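Local coordinates for coat protein (Leviviridae sp., PDB 6YFR) that forms the shell of an RNA bacteriophage particle, assembling with copies of itself into a virus-like capsid and probably enclosing the single-stranded RNA genome, at residues A[1-6]-A[20-25]; A[33-38]-A[52-57]; A[45-50]-A[80-85]. All coordinates share one frame; numbering follows the deposited sequence.

Contact 1 of 3, residues A[1-6]-A[20-25]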
# COMPACT_ATOMS: atom_id res chain seq x y z
N ALA A 1 -0.87 57.05 -64.26
CA ALA A 1 0.45 57.35 -64.81
C ALA A 1 1.47 56.31 -64.39
O ALA A 1 1.69 56.09 -63.20
CB ALA A 1 0.91 58.72 -64.36
N SER A 2 2.10 55.67 -65.38
CA SER A 2 3.18 54.74 -65.09
C SER A 2 4.27 55.44 -64.30
O SER A 2 4.70 56.54 -64.66
CB SER A 2 3.74 54.17 -66.40
OG SER A 2 4.80 53.26 -66.14
N LEU A 3 4.70 54.82 -63.22
CA LEU A 3 5.72 55.44 -62.37
C LEU A 3 7.10 55.29 -63.00
O LEU A 3 7.39 54.27 -63.63
CB LEU A 3 5.71 54.81 -60.98
CG LEU A 3 4.47 55.07 -60.12
CD1 LEU A 3 4.53 54.28 -58.82
CD2 LEU A 3 4.35 56.55 -59.83
N PRO A 4 7.97 56.29 -62.85
CA PRO A 4 9.34 56.17 -63.37
C PRO A 4 10.18 55.28 -62.46
O PRO A 4 10.12 55.39 -61.23
CB PRO A 4 9.84 57.61 -63.36
CG PRO A 4 9.09 58.25 -62.23
CD PRO A 4 7.72 57.60 -62.22
N VAL A 5 10.97 54.41 -63.07
CA VAL A 5 11.74 53.42 -62.33
C VAL A 5 13.16 53.34 -62.86
O VAL A 5 13.42 53.62 -64.04
CB VAL A 5 11.08 52.02 -62.37
CG1 VAL A 5 9.73 52.04 -61.68
CG2 VAL A 5 10.94 51.55 -63.81
N THR A 6 14.08 52.98 -61.98
CA THR A 6 15.43 52.58 -62.36
C THR A 6 15.76 51.26 -61.69
O THR A 6 15.37 51.02 -60.54
CB THR A 6 16.49 53.63 -61.96
OG1 THR A 6 16.32 53.96 -60.57
CG2 THR A 6 16.36 54.88 -62.82
N TRP A 20 13.24 47.04 -59.27
CA TRP A 20 13.34 48.43 -59.70
C TRP A 20 12.84 49.34 -58.59
O TRP A 20 11.87 49.00 -57.90
CB TRP A 20 12.50 48.68 -60.96
CG TRP A 20 12.90 47.89 -62.16
CD1 TRP A 20 13.59 48.34 -63.24
CD2 TRP A 20 12.61 46.51 -62.41
NE1 TRP A 20 13.76 47.33 -64.15
CE2 TRP A 20 13.16 46.19 -63.67
CE3 TRP A 20 11.94 45.51 -61.70
CZ2 TRP A 20 13.07 44.92 -64.23
CZ3 TRP A 20 11.84 44.25 -62.26
CH2 TRP A 20 12.41 43.97 -63.51
N ASN A 21 13.48 50.48 -58.43
CA ASN A 21 13.04 51.51 -57.50
C ASN A 21 12.34 52.63 -58.26
O ASN A 21 12.76 53.01 -59.36
CB ASN A 21 14.21 52.09 -56.70
CG ASN A 21 14.72 51.14 -55.63
OD1 ASN A 21 14.11 50.10 -55.36
ND2 ASN A 21 15.84 51.50 -55.01
N VAL A 22 11.27 53.15 -57.66
CA VAL A 22 10.57 54.31 -58.21
C VAL A 22 11.38 55.56 -57.90
O VAL A 22 11.69 55.84 -56.73
CB VAL A 22 9.15 54.41 -57.62
CG1 VAL A 22 8.51 55.73 -58.02
CG2 VAL A 22 8.31 53.24 -58.07
N THR A 23 11.72 56.32 -58.93
CA THR A 23 12.57 57.49 -58.77
C THR A 23 11.74 58.70 -58.36
O THR A 23 10.54 58.79 -58.64
CB THR A 23 13.33 57.80 -60.06
OG1 THR A 23 12.39 57.97 -61.13
CG2 THR A 23 14.31 56.66 -60.40
N GLY A 24 12.39 59.63 -57.66
CA GLY A 24 11.75 60.87 -57.25
C GLY A 24 10.85 60.76 -56.05
O GLY A 24 10.02 61.66 -55.83
N SER A 25 10.97 59.70 -55.26
CA SER A 25 10.12 59.55 -54.09
C SER A 25 10.61 60.44 -52.96
O SER A 25 11.80 60.72 -52.82
CB SER A 25 10.08 58.09 -53.64
OG SER A 25 9.10 57.90 -52.64
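Val5 and Thr6 run antiparallel to Asn21 and Val22, with Val5 facing Val22 as a non-hydrogen-bonded pair and Thr6 facing Asn21 as a hydrogen-bonded one. Thr6 N reaches Asn21 O at 2.9 Å, and Asn21 N returns the bond to Thr6 O, also at 2.9 Å. One step beyond the strand, Thr23 N donates to Pro4 O (3.0 Å), approaching from above the carbonyl plane; Thr23 OG1 adds a weak bond to the same oxygen. Proline, which has no N-H to give, fits here because its carbonyl does the pairing. The Thr23 hydroxyl lies between backbone N and carbonyl carbon (chi1 57°), which brings OG1 to Pro4 CB (3.4 Å) and turns the methyl CG2 towards Thr6, where it meets CG2 of that residue at 3.6 Å. The two threonines cross at about a right angle. On the sheet face of Val5 and Val22, Val22 CG2 touches both Leu3 CD1 (4.0 Å) and Val5 CG1 (4.1 Å), while Val5 CB packs on Trp20 CB. Beta-branched valine suits extended backbone and gives this face apolar methyls. A second subunit packs on part of it: its Phe104 lies on Val5 and meets the Trp20 ring edge-to-face. The arrangement is the open end of the N-terminal beta hairpin, strands 5-9 and 16-22, at one edge of the coat-protein sheet within this chain.

Contact 2 of 3, residues A[33-38]-A[52-57]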
# COMPACT_ATOMS: atom_id res chain seq x y z
N PRO A 33 9.09 53.23 -53.10
CA PRO A 33 8.24 52.27 -53.82
C PRO A 33 9.06 51.38 -54.73
O PRO A 33 10.02 51.83 -55.36
CB PRO A 33 7.29 53.18 -54.62
CG PRO A 33 7.30 54.48 -53.89
CD PRO A 33 8.67 54.62 -53.32
N GLN A 34 8.68 50.11 -54.79
CA GLN A 34 9.46 49.11 -55.51
C GLN A 34 8.59 48.31 -56.46
O GLN A 34 7.39 48.13 -56.24
CB GLN A 34 10.17 48.15 -54.55
CG GLN A 34 11.40 48.73 -53.88
CD GLN A 34 12.21 47.67 -53.17
OE1 GLN A 34 11.69 46.62 -52.79
NE2 GLN A 34 13.50 47.93 -53.00
N VAL A 35 9.23 47.82 -57.53
CA VAL A 35 8.65 46.83 -58.43
C VAL A 35 9.58 45.62 -58.44
O VAL A 35 10.78 45.77 -58.70
CB VAL A 35 8.45 47.38 -59.85
CG1 VAL A 35 7.70 46.37 -60.70
CG2 VAL A 35 7.71 48.71 -59.81
N VAL A 36 9.04 44.44 -58.17
CA VAL A 36 9.83 43.22 -58.04
C VAL A 36 9.30 42.20 -59.03
O VAL A 36 8.11 41.88 -59.02
CB VAL A 36 9.77 42.67 -56.61
CG1 VAL A 36 10.64 41.43 -56.48
CG2 VAL A 36 10.19 43.74 -55.61
N GLN A 37 10.18 41.69 -59.89
CA GLN A 37 9.87 40.55 -60.74
C GLN A 37 10.52 39.30 -60.17
O GLN A 37 11.71 39.31 -59.84
CB GLN A 37 10.34 40.78 -62.18
CG GLN A 37 10.05 39.58 -63.08
CD GLN A 37 10.65 39.70 -64.47
OE1 GLN A 37 11.23 40.73 -64.82
NE2 GLN A 37 10.51 38.65 -65.26
N THR A 38 9.75 38.23 -60.07
CA THR A 38 10.19 36.97 -59.49
C THR A 38 9.97 35.85 -60.49
O THR A 38 8.93 35.80 -61.15
CB THR A 38 9.41 36.68 -58.20
OG1 THR A 38 9.80 37.61 -57.19
CG2 THR A 38 9.69 35.26 -57.71
N ILE A 52 5.02 39.63 -60.88
CA ILE A 52 5.35 41.05 -60.80
C ILE A 52 4.61 41.63 -59.60
O ILE A 52 3.41 41.36 -59.41
CB ILE A 52 4.98 41.82 -62.08
CG1 ILE A 52 5.62 41.18 -63.31
CG2 ILE A 52 5.39 43.28 -61.97
CD1 ILE A 52 7.06 41.60 -63.52
N SER A 53 5.30 42.43 -58.80
CA SER A 53 4.73 42.99 -57.58
C SER A 53 5.10 44.46 -57.48
O SER A 53 6.28 44.81 -57.58
CB SER A 53 5.23 42.23 -56.34
OG SER A 53 4.89 40.86 -56.42
N VAL A 54 4.11 45.31 -57.28
CA VAL A 54 4.32 46.74 -57.09
C VAL A 54 3.91 47.06 -55.67
O VAL A 54 2.74 46.91 -55.29
CB VAL A 54 3.52 47.57 -58.11
CG1 VAL A 54 3.77 49.05 -57.87
CG2 VAL A 54 3.91 47.18 -59.52
N TYR A 55 4.89 47.49 -54.87
CA TYR A 55 4.67 47.93 -53.49
C TYR A 55 4.87 49.44 -53.46
O TYR A 55 6.00 49.92 -53.65
CB TYR A 55 5.63 47.24 -52.53
CG TYR A 55 5.67 45.73 -52.65
CD1 TYR A 55 4.64 44.95 -52.13
CD2 TYR A 55 6.74 45.09 -53.26
CE1 TYR A 55 4.67 43.57 -52.23
CE2 TYR A 55 6.78 43.71 -53.36
CZ TYR A 55 5.75 42.95 -52.84
OH TYR A 55 5.78 41.58 -52.94
N TYR A 56 3.79 50.19 -53.23
CA TYR A 56 3.87 51.64 -53.09
C TYR A 56 3.54 52.01 -51.65
O TYR A 56 2.41 51.83 -51.20
CB TYR A 56 2.91 52.34 -54.06
CG TYR A 56 3.17 53.83 -54.19
CD1 TYR A 56 3.97 54.33 -55.20
CD2 TYR A 56 2.60 54.73 -53.30
CE1 TYR A 56 4.21 55.68 -55.33
CE2 TYR A 56 2.83 56.09 -53.41
CZ TYR A 56 3.64 56.56 -54.43
OH TYR A 56 3.88 57.91 -54.55
N TYR A 57 4.54 52.51 -50.93
CA TYR A 57 4.38 52.85 -49.52
C TYR A 57 3.91 54.30 -49.42
O TYR A 57 4.59 55.21 -49.90
CB TYR A 57 5.68 52.63 -48.76
CG TYR A 57 6.26 51.25 -48.97
CD1 TYR A 57 5.71 50.14 -48.33
CD2 TYR A 57 7.35 51.05 -49.81
CE1 TYR A 57 6.23 48.87 -48.52
CE2 TYR A 57 7.88 49.78 -50.00
CZ TYR A 57 7.31 48.70 -49.36
OH TYR A 57 7.84 47.44 -49.55
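Val36 N donates to Ser53 O at 2.8 Å, with an N-H...O angle of 162°. The same oxygen also receives a CA-H...O contact from Val35 CA (3.2 Å), so two neighbouring residues of one strand converge on it. Ser53 N answers to Val36 O, and Gln34 and Tyr55 exchange a second reciprocal pair of backbone bonds, making a regular antiparallel ladder. On the face of Val35 and Val54 the two valines run alongside each other with their methyls on the same side of the sheet, and Val54 CG2 touches both methyls of Val35 at 4.1 Å. Beside them Ile52, bent at chi2 (-82°), swings CD1 over the aliphatic part of Gln37, 3.6 Å from its CG. Glutamine suits this buried spot by offering methylenes to the isoleucine and an amide to a second subunit, whose Ser111 and Arg108 bind it. On the other face, Val36 CG2 meets the edge of the Tyr55 ring at CE2 (4.1 Å). Just before the strand, the Pro33 ring lies alongside Tyr56, with CB and CG both 3.6 Å from Tyr56 CD1, a rigid apolar partner for the flat ring. The pair occupies the middle of the sheet: strand 16-22 flanks 34-41, strand 70-82 flanks 47-59, and Met101 and Phe104 of the second subunit's helix 90-107 pack on Ile52 and Val35.

Contact 3 of 3, residues A[45-50]-A[80-85]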
# COMPACT_ATOMS: atom_id res chain seq x y z
N LYS A 45 8.76 20.93 -59.38
CA LYS A 45 9.32 21.39 -60.65
C LYS A 45 8.33 21.22 -61.80
O LYS A 45 8.74 20.99 -62.95
CB LYS A 45 10.64 20.68 -60.97
CG LYS A 45 11.72 20.87 -59.92
CD LYS A 45 13.06 20.39 -60.46
CE LYS A 45 12.94 18.99 -61.04
NZ LYS A 45 14.19 18.55 -61.72
N SER A 46 7.04 21.33 -61.51
CA SER A 46 6.03 21.27 -62.55
C SER A 46 5.74 22.64 -63.15
O SER A 46 5.51 22.74 -64.36
CB SER A 46 4.74 20.66 -62.01
OG SER A 46 4.28 21.35 -60.86
N ASN A 47 5.77 23.69 -62.34
CA ASN A 47 5.47 25.04 -62.81
C ASN A 47 6.65 25.96 -62.53
O ASN A 47 7.38 25.79 -61.56
CB ASN A 47 4.22 25.62 -62.13
CG ASN A 47 2.95 24.90 -62.52
OD1 ASN A 47 2.90 24.22 -63.54
ND2 ASN A 47 1.91 25.04 -61.70
N ILE A 48 6.81 26.96 -63.40
CA ILE A 48 7.58 28.15 -63.08
C ILE A 48 6.59 29.29 -62.89
O ILE A 48 5.75 29.54 -63.76
CB ILE A 48 8.62 28.50 -64.15
CG1 ILE A 48 9.75 27.47 -64.14
CG2 ILE A 48 9.20 29.88 -63.91
CD1 ILE A 48 10.87 27.80 -65.11
N MET A 49 6.67 29.95 -61.75
CA MET A 49 5.82 31.10 -61.46
C MET A 49 6.56 32.37 -61.88
O MET A 49 7.68 32.62 -61.42
CB MET A 49 5.47 31.15 -59.97
CG MET A 49 4.60 29.99 -59.50
SD MET A 49 2.96 30.04 -60.24
CE MET A 49 2.38 31.63 -59.65
N SER A 50 5.94 33.14 -62.77
CA SER A 50 6.40 34.47 -63.14
C SER A 50 5.52 35.48 -62.40
O SER A 50 4.31 35.50 -62.59
CB SER A 50 6.31 34.70 -64.65
OG SER A 50 7.14 33.80 -65.36
N THR A 80 1.49 31.03 -64.46
CA THR A 80 2.07 29.69 -64.37
C THR A 80 2.57 29.24 -65.74
O THR A 80 1.79 29.17 -66.70
CB THR A 80 1.04 28.69 -63.84
OG1 THR A 80 0.02 28.50 -64.83
CG2 THR A 80 0.41 29.20 -62.56
N LEU A 81 3.86 28.92 -65.82
CA LEU A 81 4.47 28.35 -67.01
C LEU A 81 4.67 26.86 -66.77
O LEU A 81 5.53 26.46 -65.97
CB LEU A 81 5.80 29.03 -67.32
CG LEU A 81 5.82 30.56 -67.31
CD1 LEU A 81 7.19 31.08 -67.71
CD2 LEU A 81 4.75 31.10 -68.24
N LEU A 82 3.87 26.03 -67.43
CA LEU A 82 3.97 24.59 -67.28
C LEU A 82 5.30 24.10 -67.85
O LEU A 82 5.67 24.46 -68.97
CB LEU A 82 2.81 23.89 -67.98
CG LEU A 82 1.41 24.33 -67.55
CD1 LEU A 82 0.36 23.73 -68.48
CD2 LEU A 82 1.15 23.92 -66.12
N GLN A 83 6.01 23.27 -67.08
CA GLN A 83 7.34 22.83 -67.45
C GLN A 83 7.42 21.36 -67.86
O GLN A 83 8.44 20.95 -68.43
CB GLN A 83 8.32 23.06 -66.28
CG GLN A 83 8.46 24.52 -65.89
CD GLN A 83 9.14 25.34 -66.96
OE1 GLN A 83 8.55 26.28 -67.49
NE2 GLN A 83 10.38 24.99 -67.28
N LEU A 84 6.38 20.57 -67.59
CA LEU A 84 6.45 19.13 -67.83
C LEU A 84 5.27 18.64 -68.66
O LEU A 84 4.90 17.47 -68.59
CB LEU A 84 6.52 18.37 -66.50
CG LEU A 84 7.67 18.76 -65.58
CD1 LEU A 84 7.62 17.97 -64.29
CD2 LEU A 84 9.01 18.56 -66.28
N SER A 85 4.67 19.52 -69.45
CA SER A 85 3.53 19.16 -70.28
C SER A 85 4.00 18.77 -71.67
O SER A 85 4.85 19.44 -72.26
CB SER A 85 2.52 20.30 -70.36
OG SER A 85 1.41 19.93 -71.16
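Ile48 and Leu81 form the hydrogen-bonded pair of an antiparallel beta hairpin, strands 47-59 and 70-82 of the coat-protein sheet, here where the two strands meet loops. Of the backbone bonds, Ile48 N to Leu81 O (2.9 Å) is nearly straight, at 171°, and Leu81 N returns to Ile48 O. Past the last strand residue, Gln83 N still donates to Ser46 O at 2.8 Å, carrying the pairing into the loops. In the apolar packing, the Ile48 side chain crosses the bent Gln83 chain obliquely, its branched CG1 3.7 Å from the methylene Gln83 CG. Separately, Leu84 covers the Lys45 carbonyl, its methyl CD1 lying over backbone 3.5 Å from Lys45 O. Polar side chains look mostly beyond the pair. Serine is small enough at position 50 to bring Ser50 OG to 3.6 Å from Leu81 CD1, and that OG bonds to Glu39 OE1 and to Ile112 O of a second subunit. The Thr80 hydroxyl binds Arg74 N of that subunit, while its methyl CG2 faces Met49. Folded at chi2 (-67°) and chi3, Met49 lies beside Thr80 and sets its SD 3.5 Å from Thr80 CG2.

How the contacts relate
All three contacts belong to one antiparallel sheet. Contacts 1 and 2 lie next to each other, their centres about 10 Å apart, and strands 16-22 and 34-41 join them directly: Trp20 N lies 2.8 Å from Val35 O and Val22 N 2.9 Å from Pro33 O, both probable hydrogen bonds. Leu3 CD1 also packs on Tyr56 CD1 at 3.7 Å. Contact 3 shares strand 47-59 with contact 2, yet their centres are about 22 Å apart. Contacts 1 and 3 are on opposite sides of the chain's centre, about 30 Å between centres, and do not touch. The second subunit reaches all three, consistent with the sheet taking part in subunit assembly at both ends and in between.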